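Local atomic coordinates of monomethylamine methyltransferase mtmB1 (Methanosarcina barkeri, PDB entry 1NTH), a protein that catalyses transfer of the methyl group from monomethylamine to the corrinoid cofactor of its partner protein MtmC, a step of methanogenesis from methylamine. Residues Y43-F47 / M58-L62; N112-R116 / S323-L329; T375-M381 / K423-Y429; P340-L346 / E439-Y444; S209-I214 / D241-V245. All coordinates share one frame; numbering follows the deposited sequence.

Interaction 1 (Y43-F47 / M58-L62)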
# COMPACT_ATOMS: atom_id res chain seq x y z
N TYR A 43 0.02 54.98 4.55
CA TYR A 43 -0.41 54.55 3.22
C TYR A 43 -1.77 55.12 2.85
O TYR A 43 -2.28 54.85 1.76
CB TYR A 43 -0.43 53.02 3.13
CG TYR A 43 0.95 52.41 3.05
CD1 TYR A 43 1.58 51.91 4.19
CD2 TYR A 43 1.63 52.35 1.84
CE1 TYR A 43 2.86 51.36 4.12
CE2 TYR A 43 2.91 51.81 1.76
CZ TYR A 43 3.52 51.32 2.90
OH TYR A 43 4.78 50.78 2.82
N GLY A 44 -2.36 55.90 3.74
CA GLY A 44 -3.65 56.50 3.48
C GLY A 44 -4.74 55.51 3.13
O GLY A 44 -5.54 55.75 2.22
N LEU A 45 -4.79 54.39 3.85
CA LEU A 45 -5.80 53.38 3.56
C LEU A 45 -7.21 53.84 3.91
O LEU A 45 -7.47 54.32 5.01
CB LEU A 45 -5.47 52.09 4.32
CG LEU A 45 -4.09 51.49 4.02
CD1 LEU A 45 -3.93 50.18 4.80
CD2 LEU A 45 -3.93 51.24 2.53
N ASP A 46 -8.11 53.68 2.95
CA ASP A 46 -9.51 54.06 3.10
C ASP A 46 -10.30 53.14 2.17
O ASP A 46 -10.20 53.25 0.95
CB ASP A 46 -9.71 55.52 2.68
CG ASP A 46 -11.12 56.03 2.97
OD1 ASP A 46 -12.02 55.20 3.20
OD2 ASP A 46 -11.32 57.26 2.95
N PHE A 47 -11.08 52.23 2.74
CA PHE A 47 -11.86 51.28 1.94
C PHE A 47 -13.16 51.86 1.39
O PHE A 47 -13.83 51.23 0.58
CB PHE A 47 -12.13 50.02 2.76
CG PHE A 47 -10.89 49.26 3.15
CD1 PHE A 47 -9.64 49.62 2.65
CD2 PHE A 47 -10.97 48.17 4.01
CE1 PHE A 47 -8.49 48.91 3.01
CE2 PHE A 47 -9.83 47.45 4.37
CZ PHE A 47 -8.59 47.82 3.87
N MET A 58 -5.09 51.31 -4.17
CA MET A 58 -5.35 51.19 -2.74
C MET A 58 -4.98 49.77 -2.29
O MET A 58 -4.46 49.57 -1.19
CB MET A 58 -6.82 51.47 -2.45
CG MET A 58 -7.17 51.57 -0.97
SD MET A 58 -6.33 52.95 -0.15
CE MET A 58 -7.34 54.33 -0.69
N MET A 59 -5.26 48.79 -3.14
CA MET A 59 -4.94 47.40 -2.82
C MET A 59 -3.44 47.20 -2.70
O MET A 59 -2.98 46.50 -1.80
CB MET A 59 -5.51 46.47 -3.90
CG MET A 59 -7.02 46.41 -3.90
SD MET A 59 -7.66 45.59 -5.37
CE MET A 59 -7.09 43.92 -5.10
N GLU A 60 -2.68 47.82 -3.60
CA GLU A 60 -1.23 47.69 -3.55
C GLU A 60 -0.68 48.32 -2.27
O GLU A 60 0.27 47.80 -1.68
CB GLU A 60 -0.58 48.35 -4.77
CG GLU A 60 0.93 48.36 -4.72
CD GLU A 60 1.57 48.73 -6.04
OE1 GLU A 60 1.07 49.67 -6.70
OE2 GLU A 60 2.58 48.09 -6.41
N LYS A 61 -1.28 49.42 -1.83
CA LYS A 61 -0.82 50.05 -0.60
C LYS A 61 -1.16 49.16 0.59
O LYS A 61 -0.39 49.08 1.55
CB LYS A 61 -1.46 51.43 -0.44
CG LYS A 61 -0.98 52.43 -1.48
CD LYS A 61 -1.45 53.84 -1.18
CE LYS A 61 -2.96 53.96 -1.20
NZ LYS A 61 -3.41 55.33 -0.83
N LEU A 62 -2.30 48.48 0.53
CA LEU A 62 -2.69 47.57 1.60
C LEU A 62 -1.71 46.41 1.67
O LEU A 62 -1.34 45.96 2.75
CB LEU A 62 -4.11 47.04 1.37
CG LEU A 62 -4.55 45.89 2.29
CD1 LEU A 62 -4.43 46.31 3.76
CD2 LEU A 62 -5.98 45.47 1.96

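Interaction 2 (N112-R116 / S323-L329)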
# COMPACT_ATOMS: atom_id res chain seq x y z
N ASN A 112 -9.53 19.09 -6.89
CA ASN A 112 -8.36 19.93 -7.13
C ASN A 112 -8.60 21.33 -6.59
O ASN A 112 -9.64 21.93 -6.83
CB ASN A 112 -8.06 20.02 -8.62
CG ASN A 112 -7.74 18.68 -9.23
OD1 ASN A 112 -8.62 18.00 -9.77
ND2 ASN A 112 -6.48 18.28 -9.15
N VAL A 113 -7.62 21.84 -5.86
CA VAL A 113 -7.70 23.19 -5.32
C VAL A 113 -6.70 24.03 -6.11
O VAL A 113 -5.49 23.82 -6.01
CB VAL A 113 -7.33 23.23 -3.83
CG1 VAL A 113 -7.46 24.67 -3.30
CG2 VAL A 113 -8.23 22.29 -3.04
N ARG A 114 -7.22 24.97 -6.90
CA ARG A 114 -6.38 25.84 -7.70
C ARG A 114 -6.72 27.30 -7.42
O ARG A 114 -7.80 27.61 -6.91
CB ARG A 114 -6.56 25.52 -9.19
CG ARG A 114 -6.23 24.07 -9.54
CD ARG A 114 -6.14 23.84 -11.04
NE ARG A 114 -5.77 22.47 -11.37
CZ ARG A 114 -6.63 21.52 -11.74
NH1 ARG A 114 -7.92 21.80 -11.84
NH2 ARG A 114 -6.19 20.30 -12.02
N LYS A 115 -5.81 28.21 -7.75
CA LYS A 115 -6.03 29.63 -7.49
C LYS A 115 -7.23 30.25 -8.19
O LYS A 115 -7.55 29.92 -9.34
CB LYS A 115 -4.78 30.43 -7.85
CG LYS A 115 -4.93 31.92 -7.55
CD LYS A 115 -3.71 32.74 -7.91
CE LYS A 115 -3.93 34.21 -7.57
NZ LYS A 115 -2.75 35.05 -7.92
N ARG A 116 -7.90 31.16 -7.48
CA ARG A 116 -9.04 31.90 -8.01
C ARG A 116 -8.70 33.38 -7.93
O ARG A 116 -8.04 33.82 -7.00
CB ARG A 116 -10.32 31.65 -7.19
CG ARG A 116 -10.93 30.27 -7.36
CD ARG A 116 -12.28 30.17 -6.64
NE ARG A 116 -13.32 31.00 -7.26
CZ ARG A 116 -13.80 32.13 -6.75
NH1 ARG A 116 -13.33 32.60 -5.59
NH2 ARG A 116 -14.75 32.80 -7.39
N SER A 323 -4.93 37.87 -3.45
CA SER A 323 -5.13 37.23 -4.75
C SER A 323 -4.46 38.02 -5.87
O SER A 323 -3.95 37.44 -6.83
CB SER A 323 -6.63 37.11 -5.06
OG SER A 323 -7.28 36.28 -4.12
N GLU A 324 -4.46 39.33 -5.73
CA GLU A 324 -3.86 40.20 -6.74
C GLU A 324 -2.34 40.20 -6.76
O GLU A 324 -1.73 40.15 -7.83
CB GLU A 324 -4.36 41.64 -6.54
CG GLU A 324 -3.71 42.65 -7.48
CD GLU A 324 -4.23 42.56 -8.90
OE1 GLU A 324 -3.56 43.09 -9.82
OE2 GLU A 324 -5.31 41.96 -9.11
N PHE A 325 -1.72 40.22 -5.58
CA PHE A 325 -0.27 40.30 -5.50
C PHE A 325 0.52 39.05 -5.12
O PHE A 325 1.75 39.10 -5.10
CB PHE A 325 0.12 41.45 -4.57
CG PHE A 325 -0.47 42.77 -5.00
CD1 PHE A 325 -1.65 43.23 -4.43
CD2 PHE A 325 0.13 43.51 -6.01
CE1 PHE A 325 -2.24 44.42 -4.88
CE2 PHE A 325 -0.45 44.69 -6.47
CZ PHE A 325 -1.64 45.15 -5.90
N THR A 326 -0.16 37.96 -4.82
CA THR A 326 0.53 36.71 -4.48
C THR A 326 -0.24 35.53 -5.05
O THR A 326 -1.33 35.69 -5.60
CB THR A 326 0.63 36.48 -2.95
OG1 THR A 326 -0.62 35.98 -2.45
CG2 THR A 326 0.97 37.78 -2.22
N ASP A 327 0.35 34.35 -4.90
CA ASP A 327 -0.28 33.12 -5.37
C ASP A 327 -0.69 32.28 -4.17
O ASP A 327 -0.94 31.08 -4.29
CB ASP A 327 0.70 32.35 -6.26
CG ASP A 327 0.89 33.01 -7.61
OD1 ASP A 327 1.96 32.82 -8.23
OD2 ASP A 327 -0.03 33.72 -8.07
N ILE A 328 -0.77 32.92 -3.01
CA ILE A 328 -1.16 32.23 -1.78
C ILE A 328 -2.60 31.73 -1.86
O ILE A 328 -3.52 32.49 -2.13
CB ILE A 328 -1.04 33.18 -0.55
CG1 ILE A 328 0.42 33.57 -0.34
CG2 ILE A 328 -1.59 32.49 0.70
CD1 ILE A 328 0.63 34.61 0.76
N LEU A 329 -2.79 30.43 -1.62
CA LEU A 329 -4.13 29.84 -1.64
C LEU A 329 -4.77 30.11 -0.29
O LEU A 329 -4.12 29.98 0.75
CB LEU A 329 -4.03 28.33 -1.90
CG LEU A 329 -3.42 27.96 -3.26
CD1 LEU A 329 -3.14 26.46 -3.30
CD2 LEU A 329 -4.37 28.38 -4.38

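Interaction 3 (T375-M381 / K423-Y429)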
# COMPACT_ATOMS: atom_id res chain seq x y z
N THR A 375 -23.93 23.03 21.32
CA THR A 375 -23.93 21.63 20.95
C THR A 375 -25.01 21.23 19.95
O THR A 375 -26.19 21.53 20.12
CB THR A 375 -24.05 20.74 22.20
OG1 THR A 375 -22.99 21.05 23.10
CG2 THR A 375 -23.97 19.26 21.82
N ASP A 376 -24.56 20.55 18.89
CA ASP A 376 -25.42 20.05 17.82
C ASP A 376 -26.15 21.07 16.96
O ASP A 376 -27.02 20.71 16.18
CB ASP A 376 -26.43 19.04 18.38
CG ASP A 376 -25.75 17.84 19.03
OD1 ASP A 376 -24.65 17.46 18.57
OD2 ASP A 376 -26.32 17.27 19.99
N LYS A 377 -25.79 22.35 17.07
CA LYS A 377 -26.46 23.36 16.26
C LYS A 377 -25.74 23.71 14.96
O LYS A 377 -25.36 24.86 14.73
CB LYS A 377 -26.75 24.62 17.07
CG LYS A 377 -27.88 24.42 18.08
CD LYS A 377 -28.51 25.73 18.53
CE LYS A 377 -29.71 25.46 19.43
NZ LYS A 377 -30.42 26.71 19.84
N THR A 378 -25.55 22.70 14.12
CA THR A 378 -24.92 22.85 12.81
C THR A 378 -25.45 21.71 11.94
O THR A 378 -25.51 20.57 12.39
CB THR A 378 -23.37 22.70 12.86
OG1 THR A 378 -23.03 21.41 13.37
CG2 THR A 378 -22.75 23.78 13.74
N THR A 379 -25.86 22.02 10.71
CA THR A 379 -26.36 20.98 9.81
C THR A 379 -25.93 21.25 8.38
O THR A 379 -25.56 22.37 8.03
CB THR A 379 -27.90 20.89 9.81
OG1 THR A 379 -28.44 21.87 8.92
CG2 THR A 379 -28.46 21.10 11.21
N GLY A 380 -25.99 20.21 7.55
CA GLY A 380 -25.60 20.34 6.16
C GLY A 380 -26.40 21.35 5.35
O GLY A 380 -25.93 21.81 4.31
N MET A 381 -27.59 21.71 5.82
CA MET A 381 -28.41 22.68 5.10
C MET A 381 -27.70 24.03 4.97
O MET A 381 -27.82 24.70 3.94
CB MET A 381 -29.76 22.88 5.79
CG MET A 381 -30.76 21.76 5.54
SD MET A 381 -31.32 21.67 3.82
CE MET A 381 -32.77 22.76 3.87
N LYS A 423 -32.33 25.80 15.87
CA LYS A 423 -32.53 24.45 16.38
C LYS A 423 -31.31 23.55 16.23
O LYS A 423 -30.39 23.84 15.47
CB LYS A 423 -33.71 23.80 15.65
CG LYS A 423 -35.02 24.55 15.84
CD LYS A 423 -36.17 23.82 15.17
CE LYS A 423 -37.50 24.50 15.46
NZ LYS A 423 -38.64 23.73 14.89
N THR A 424 -31.32 22.45 16.98
CA THR A 424 -30.24 21.48 16.92
C THR A 424 -30.52 20.56 15.73
O THR A 424 -31.62 20.56 15.18
CB THR A 424 -30.17 20.60 18.18
OG1 THR A 424 -31.41 19.88 18.32
CG2 THR A 424 -29.92 21.44 19.41
N PHE A 425 -29.51 19.78 15.36
CA PHE A 425 -29.62 18.83 14.26
C PHE A 425 -30.82 17.91 14.49
O PHE A 425 -31.61 17.65 13.58
CB PHE A 425 -28.33 18.00 14.19
CG PHE A 425 -28.40 16.84 13.24
CD1 PHE A 425 -28.42 17.04 11.87
CD2 PHE A 425 -28.43 15.53 13.73
CE1 PHE A 425 -28.45 15.95 10.99
CE2 PHE A 425 -28.46 14.44 12.86
CZ PHE A 425 -28.47 14.65 11.48
N GLN A 426 -30.96 17.43 15.72
CA GLN A 426 -32.04 16.52 16.08
C GLN A 426 -33.43 17.13 15.92
O GLN A 426 -34.41 16.41 15.72
CB GLN A 426 -31.88 16.03 17.52
CG GLN A 426 -30.64 15.18 17.80
CD GLN A 426 -29.42 15.98 18.24
OE1 GLN A 426 -28.57 15.48 18.97
NE2 GLN A 426 -29.34 17.22 17.78
N GLU A 427 -33.51 18.46 16.00
CA GLU A 427 -34.79 19.15 15.89
C GLU A 427 -35.20 19.53 14.48
O GLU A 427 -36.40 19.56 14.17
CB GLU A 427 -34.78 20.41 16.77
CG GLU A 427 -34.50 20.13 18.24
CD GLU A 427 -34.47 21.40 19.08
OE1 GLU A 427 -33.66 22.31 18.79
OE2 GLU A 427 -35.25 21.49 20.05
N CYS A 428 -34.24 19.83 13.60
CA CYS A 428 -34.60 20.22 12.24
C CYS A 428 -34.26 19.19 11.17
O CYS A 428 -34.36 19.46 9.97
CB CYS A 428 -33.97 21.57 11.89
SG CYS A 428 -32.18 21.63 12.00
N TYR A 429 -33.87 18.00 11.61
CA TYR A 429 -33.56 16.89 10.71
C TYR A 429 -34.20 15.62 11.25
O TYR A 429 -34.43 15.50 12.46
CB TYR A 429 -32.05 16.62 10.63
CG TYR A 429 -31.32 17.26 9.47
CD1 TYR A 429 -31.14 18.64 9.41
CD2 TYR A 429 -30.77 16.47 8.45
CE1 TYR A 429 -30.44 19.22 8.36
CE2 TYR A 429 -30.07 17.05 7.40
CZ TYR A 429 -29.90 18.43 7.36
OH TYR A 429 -29.19 19.01 6.34

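Interaction 4 (P340-L346 / E439-Y444)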
# COMPACT_ATOMS: atom_id res chain seq x y z
N PRO A 340 -29.24 27.15 13.37
CA PRO A 340 -29.85 26.42 12.26
C PRO A 340 -31.36 26.55 12.18
O PRO A 340 -32.04 26.79 13.18
CB PRO A 340 -29.42 24.97 12.51
CG PRO A 340 -28.13 25.12 13.23
CD PRO A 340 -28.44 26.23 14.20
N CYS A 341 -31.88 26.38 10.97
CA CYS A 341 -33.31 26.44 10.69
C CYS A 341 -33.92 27.81 10.96
O CYS A 341 -35.05 27.92 11.43
CB CYS A 341 -34.05 25.36 11.49
SG CYS A 341 -35.65 24.89 10.78
N THR A 342 -33.16 28.85 10.66
CA THR A 342 -33.63 30.22 10.80
C THR A 342 -33.20 30.95 9.54
O THR A 342 -32.13 30.67 8.98
CB THR A 342 -33.04 30.95 12.03
OG1 THR A 342 -31.64 31.18 11.84
CG2 THR A 342 -33.27 30.13 13.29
N GLU A 343 -34.02 31.89 9.08
CA GLU A 343 -33.71 32.64 7.88
C GLU A 343 -32.45 33.48 8.06
O GLU A 343 -31.64 33.59 7.14
CB GLU A 343 -34.88 33.53 7.51
CG GLU A 343 -34.75 34.17 6.14
CD GLU A 343 -35.97 34.99 5.77
OE1 GLU A 343 -36.16 36.08 6.36
OE2 GLU A 343 -36.75 34.54 4.90
N MET A 344 -32.27 34.06 9.24
CA MET A 344 -31.10 34.89 9.48
C MET A 344 -29.80 34.12 9.30
O MET A 344 -28.86 34.62 8.68
CB MET A 344 -31.14 35.51 10.88
CG MET A 344 -30.03 36.52 11.09
SD MET A 344 -30.13 37.38 12.67
CE MET A 344 -28.46 38.04 12.83
N CYS A 345 -29.73 32.91 9.85
CA CYS A 345 -28.53 32.11 9.73
C CYS A 345 -28.15 31.93 8.26
O CYS A 345 -27.00 32.13 7.87
CB CYS A 345 -28.74 30.73 10.38
SG CYS A 345 -27.30 29.63 10.27
N LEU A 346 -29.13 31.56 7.45
CA LEU A 346 -28.89 31.35 6.03
C LEU A 346 -28.47 32.64 5.32
O LEU A 346 -27.60 32.62 4.46
CB LEU A 346 -30.14 30.77 5.36
CG LEU A 346 -30.58 29.40 5.88
CD1 LEU A 346 -31.80 28.92 5.10
CD2 LEU A 346 -29.42 28.40 5.73
N GLU A 439 -39.99 21.80 7.53
CA GLU A 439 -39.87 23.12 8.14
C GLU A 439 -38.59 23.80 7.67
O GLU A 439 -38.61 24.95 7.24
CB GLU A 439 -39.85 23.01 9.66
CG GLU A 439 -39.77 24.35 10.38
CD GLU A 439 -39.49 24.21 11.86
OE1 GLU A 439 -40.16 23.39 12.52
OE2 GLU A 439 -38.60 24.92 12.37
N TYR A 440 -37.47 23.08 7.75
CA TYR A 440 -36.20 23.65 7.33
C TYR A 440 -36.22 23.96 5.84
O TYR A 440 -35.73 25.00 5.40
CB TYR A 440 -35.04 22.68 7.63
CG TYR A 440 -33.72 23.38 7.86
CD1 TYR A 440 -33.47 24.65 7.32
CD2 TYR A 440 -32.71 22.78 8.62
CE1 TYR A 440 -32.26 25.31 7.55
CE2 TYR A 440 -31.49 23.44 8.85
CZ TYR A 440 -31.28 24.70 8.31
OH TYR A 440 -30.10 25.36 8.54
N MET A 441 -36.78 23.06 5.05
CA MET A 441 -36.85 23.26 3.61
C MET A 441 -37.62 24.54 3.27
O MET A 441 -37.26 25.26 2.35
CB MET A 441 -37.50 22.05 2.94
CG MET A 441 -36.63 20.80 3.00
SD MET A 441 -37.48 19.30 2.49
CE MET A 441 -37.64 19.58 0.74
N GLN A 442 -38.66 24.82 4.05
CA GLN A 442 -39.46 26.02 3.83
C GLN A 442 -38.66 27.27 4.19
O GLN A 442 -38.73 28.28 3.50
CB GLN A 442 -40.75 25.97 4.66
CG GLN A 442 -41.75 24.92 4.20
CD GLN A 442 -42.98 24.85 5.09
OE1 GLN A 442 -43.29 25.80 5.81
NE2 GLN A 442 -43.68 23.73 5.04
N VAL A 443 -37.90 27.19 5.28
CA VAL A 443 -37.07 28.30 5.72
C VAL A 443 -36.02 28.58 4.65
O VAL A 443 -35.75 29.73 4.31
CB VAL A 443 -36.36 27.97 7.06
CG1 VAL A 443 -35.34 29.05 7.39
CG2 VAL A 443 -37.38 27.86 8.18
N TYR A 444 -35.44 27.51 4.12
CA TYR A 444 -34.42 27.61 3.08
C TYR A 444 -35.00 28.33 1.86
O TYR A 444 -34.39 29.24 1.31
CB TYR A 444 -33.95 26.21 2.67
CG TYR A 444 -32.74 26.17 1.76
CD1 TYR A 444 -31.45 26.03 2.29
CD2 TYR A 444 -32.88 26.26 0.38
CE1 TYR A 444 -30.33 25.96 1.45
CE2 TYR A 444 -31.77 26.20 -0.47
CZ TYR A 444 -30.50 26.05 0.08
OH TYR A 444 -29.41 25.97 -0.76
O HOH W 1 -37.21 31.83 5.36

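Interaction 5 (S209-I214 / D241-V245)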
# COMPACT_ATOMS: atom_id res chain seq x y z
N SER A 209 -4.08 20.13 22.51
CA SER A 209 -2.65 20.12 22.82
C SER A 209 -1.83 19.65 21.62
O SER A 209 -2.37 19.08 20.68
CB SER A 209 -2.36 19.20 24.00
OG SER A 209 -2.51 17.84 23.62
N ALA A 210 -0.53 19.89 21.68
CA ALA A 210 0.36 19.47 20.60
C ALA A 210 0.34 17.94 20.50
O ALA A 210 0.23 17.40 19.40
CB ALA A 210 1.78 19.95 20.87
N GLN A 211 0.42 17.26 21.63
CA GLN A 211 0.43 15.80 21.59
C GLN A 211 -0.87 15.26 21.01
O GLN A 211 -0.87 14.26 20.29
CB GLN A 211 0.70 15.21 22.99
CG GLN A 211 -0.39 15.44 24.02
CD GLN A 211 0.14 15.22 25.43
OE1 GLN A 211 1.12 15.84 25.83
NE2 GLN A 211 -0.50 14.33 26.17
N GLY A 212 -1.98 15.92 21.32
CA GLY A 212 -3.26 15.48 20.79
C GLY A 212 -3.33 15.65 19.28
O GLY A 212 -3.74 14.74 18.55
N ASN A 213 -2.93 16.82 18.79
CA ASN A 213 -2.96 17.08 17.36
C ASN A 213 -2.02 16.17 16.58
O ASN A 213 -2.35 15.69 15.50
CB ASN A 213 -2.61 18.55 17.06
CG ASN A 213 -3.65 19.51 17.60
OD1 ASN A 213 -4.85 19.29 17.46
ND2 ASN A 213 -3.19 20.60 18.22
N ILE A 214 -0.85 15.92 17.15
CA ILE A 214 0.15 15.07 16.51
C ILE A 214 -0.28 13.61 16.39
O ILE A 214 0.17 12.90 15.49
CB ILE A 214 1.51 15.21 17.25
CG1 ILE A 214 2.07 16.61 17.01
CG2 ILE A 214 2.50 14.15 16.78
CD1 ILE A 214 3.29 16.96 17.85
N ASP A 241 3.60 25.13 21.08
CA ASP A 241 2.89 23.91 20.73
C ASP A 241 2.65 23.89 19.22
O ASP A 241 2.85 22.86 18.56
CB ASP A 241 1.55 23.84 21.47
CG ASP A 241 1.63 23.02 22.75
OD1 ASP A 241 2.69 23.04 23.40
OD2 ASP A 241 0.62 22.38 23.11
N ALA A 242 2.22 25.02 18.67
CA ALA A 242 1.95 25.13 17.24
C ALA A 242 3.21 24.88 16.41
O ALA A 242 3.16 24.24 15.36
CB ALA A 242 1.38 26.51 16.91
N ILE A 243 4.34 25.37 16.89
CA ILE A 243 5.61 25.21 16.19
C ILE A 243 6.00 23.73 16.08
O ILE A 243 6.53 23.29 15.04
CB ILE A 243 6.74 26.01 16.90
CG1 ILE A 243 6.38 27.50 16.91
CG2 ILE A 243 8.06 25.80 16.19
CD1 ILE A 243 6.15 28.10 15.54
N SER A 244 5.76 22.96 17.13
CA SER A 244 6.07 21.53 17.11
C SER A 244 5.08 20.80 16.21
O SER A 244 5.45 19.85 15.52
CB SER A 244 6.03 20.93 18.51
OG SER A 244 7.22 21.23 19.21
N VAL A 245 3.83 21.23 16.22
CA VAL A 245 2.82 20.59 15.37
C VAL A 245 3.18 20.80 13.90
O VAL A 245 3.03 19.88 13.08
CB VAL A 245 1.41 21.17 15.66
CG1 VAL A 245 0.43 20.70 14.60
CG2 VAL A 245 0.94 20.71 17.03

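Interaction 1 (Y43-F47 / M58-L62)
Y43 and L45 lie against K61 and M58, the loop residues 43-47 running alongside helix 56-73 with CA atoms 5.9 Å apart at Y43 and K61; G44, at positive phi, ends the preceding helix in a Schellman motif. The aliphatic part of K61 slides past the Y43 side chain in the opposite direction, bends at chi3 (-63°) and so brings NZ back to Y43 O at 2.9 Å. This bond is fairly straight at the acceptor, with a C=O...N angle of 158°, and the ammonium sits slightly out of the carbonyl plane. The Y43 ring in turn lies with one face over K61 O, near the rim, while its OH is hydrogen-bonded to E68, about two turns further along the helix. M58 folds its chain at chi2 and chi3, which lays the thioether along the backbone of 44-46: CE meets D46 O at 3.5 Å, and SD takes a weak hydrogen bond from D46 N at 3.6 Å. Between these polar grips L45 pushes its CD2 against K61 CB, whereas its CD1 meets L62 CD1 at 4.0 Å and L62 CD2 meets F47 CZ, both pairs of side chains crossing at about a right angle. The contact closes the turn between helices 24-42 and 56-73, and its apolar side rests on two further helices: L45, F47 and L62 touch helix 271-288, while the F47 ring stacks on W317 of helix 309-325.

Interaction 2 (N112-R116 / S323-L329)
K115 reaches across to the end of helix 309-325, where its ammonium group makes three hydrogen bonds. The side chain is fully extended, every torsion near 180°, and this full length carries NZ to S323 O at 2.9 Å, T326 O at 2.8 Å and D327 OD2 at 3.0 Å. The S323 carbonyl receives the ammonium in its own plane, whereas the T326 carbonyl is approached from 28° outside its plane. D327 adds a salt bridge, its side chain crossing the lysine at about a right angle; its other oxygen, OD1, pairs with K100. An alanine in place of K115 would probably leave the two carbonyls at this helix end without this donor and remove one of the two cations paired with D327. The turn is also braced from within: T326 OG1 accepts from I328 N at 3.1 Å, an ST turn, and is bonded to I322 O. Nearer the lysine's base, L329 CD2 packs on K115 N at 3.7 Å. S323 OG, although near R116 O, is bonded to C319 O, while the R116 guanidinium is taken up by A122 O, T357 O and R361 O. A lysine ammonium thus binds carbonyls at the C-terminal end of helix 309-325, at the turn into strand 330-333, an alpha-to-beta junction of the parallel-stranded TIM barrel, which the hairpin strand 111-114 approaches from outside the parallel sheet.

Interaction 3 (T375-M381 / K423-Y429)
The N-terminal ends of two helices come together here, each with a threonine N-cap: T379 of helix 380-393 against F425, C428 and Y429, and T424 of the short helix 425-428 against D376 and K377. T424 forms a capping box with E427, whose OE1 takes T424 N at 3.0 Å through its anti lone pair, while the return bond from E427 N to T424 OG1 is weak. D376 O accepts from F425 N at 2.8 Å with an N-H...O angle of 151°, and also receives a CA-H...O contact from T424. K377 runs extended across T424, CG meeting T424 CG2 at 3.8 Å, and its NZ goes on to the carbonyls of A421 and G422. T379 CG2 touches the F425 ring at its edge, near its plane, and C428 SG at 3.8 Å. T379 OG1, which caps M381 N and is hydrogen-bonded to E382, also lies 3.4 Å from Y429 CE1, and the tyrosine OH comes to 3.3 Å from M381 CG. Buried T378 O and K423 O find no partner in the model. Helix 140-148 covers F425 and Y429, strand 134-135 lies against D376 and T378, and Y440 of helix 438-454 packs on T379, M381 and C428.

Interaction 4 (P340-L346 / E439-Y444)
C341 lies over the ring of Y440 in a cysteine sulfur-aromatic contact, reinforced by a CH-pi contact, where the loop leading into helix 343-359 meets helix 438-454. C341 CA stands 3.6 Å from the ring centroid, 18° off the normal; SG, on the same residue, is 4.2 Å from it. With SG anti to the backbone N (chi1 -157°), the sulfur is carried along the tyrosine toward its CB, where it also meets E439 OE2 at 3.4 Å. About a turn further on, V443 sets its CG1 against E343 N at 3.6 Å and its CG2 near C341 O. Further on, L346 CD1 approaches the Y440 ring at its edge and packs on Y444 CA at 3.6 Å. Outside this apolar layer the polar ends are held elsewhere: Y440 OH bonds E382, Y444 OH bonds E388, and E439 OE2 forms a salt bridge with K423. T342 caps helix 343-359, its OG1 accepting from C345 N and also bonded to G339 O. E343 divides its carboxylate, OE1 pairing with K450, while a water donates one hydrogen to E343 OE2 at 2.8 Å and the other to V443 O, also at 2.8 Å.

Interaction 5 (S209-I214 / D241-V245)
D241 leans on A210 along its whole length. Its CB lies 3.9 Å from A210 CB, and CG comes closer to the same methyl group, at 3.6 Å. OD1 passes A210 CB more distantly, whereas OD2 touches that methyl and accepts a hydrogen bond from A210 N at 3.1 Å. The bond is bent, and the amide approaches from well above the carboxylate plane, 49° out of it. Chi1 of -96°, away from a staggered value, swings the carboxylate over the start of helix 210-214. The amide it meets belongs to the first turn of that helix, whose N-cap is S209: S209 OG accepts from G212 N at 3.0 Å and is bonded in turn to E176. A carboxylate and a serine cap thus both serve amides at one helix N-terminus, where the helix dipole would be expected to favour the negative charge of D241. The two helical segments, 210-214 and 241-245, run nearly parallel, 23° apart with axes 9.4 Å from each other, among the helices outside the parallel strands of this TIM-barrel protein. Replacing D241 by a lysine would probably leave A210 N without its acceptor and set a positive charge against the helix N-terminus. One turn on, V245 continues the interface: its CG2, anti to the carbonyl carbon, packs on A210 CA at 3.8 Å and reaches the CB of N213 and CG1 of I214. A210, I214 and S244 also pack against Q211, S215 and S173, respectively, of a neighbouring subunit.

Overall arrangement
All five contacts lie in one TIM-barrel chain. Interaction 1 comes first along the sequence. Interaction 2 joins residues about 200 apart, and interaction 5 falls within that span; likewise interaction 3 falls within the span bridged by interaction 4. Interactions 3 and 4 form one cluster, centres 11 Å apart, tied by the K423-E439 salt bridge and by Y440. Interactions 1 and 2, centres 21 Å apart, meet where F325 of helix 309-325 packs on E60 of helix 56-73. Interaction 5 stands apart, its nearest atoms about 17 Å from interaction 2. Interactions 2, 4 and 5 also reach neighbouring subunits, linking these parts of the fold to the hexamer.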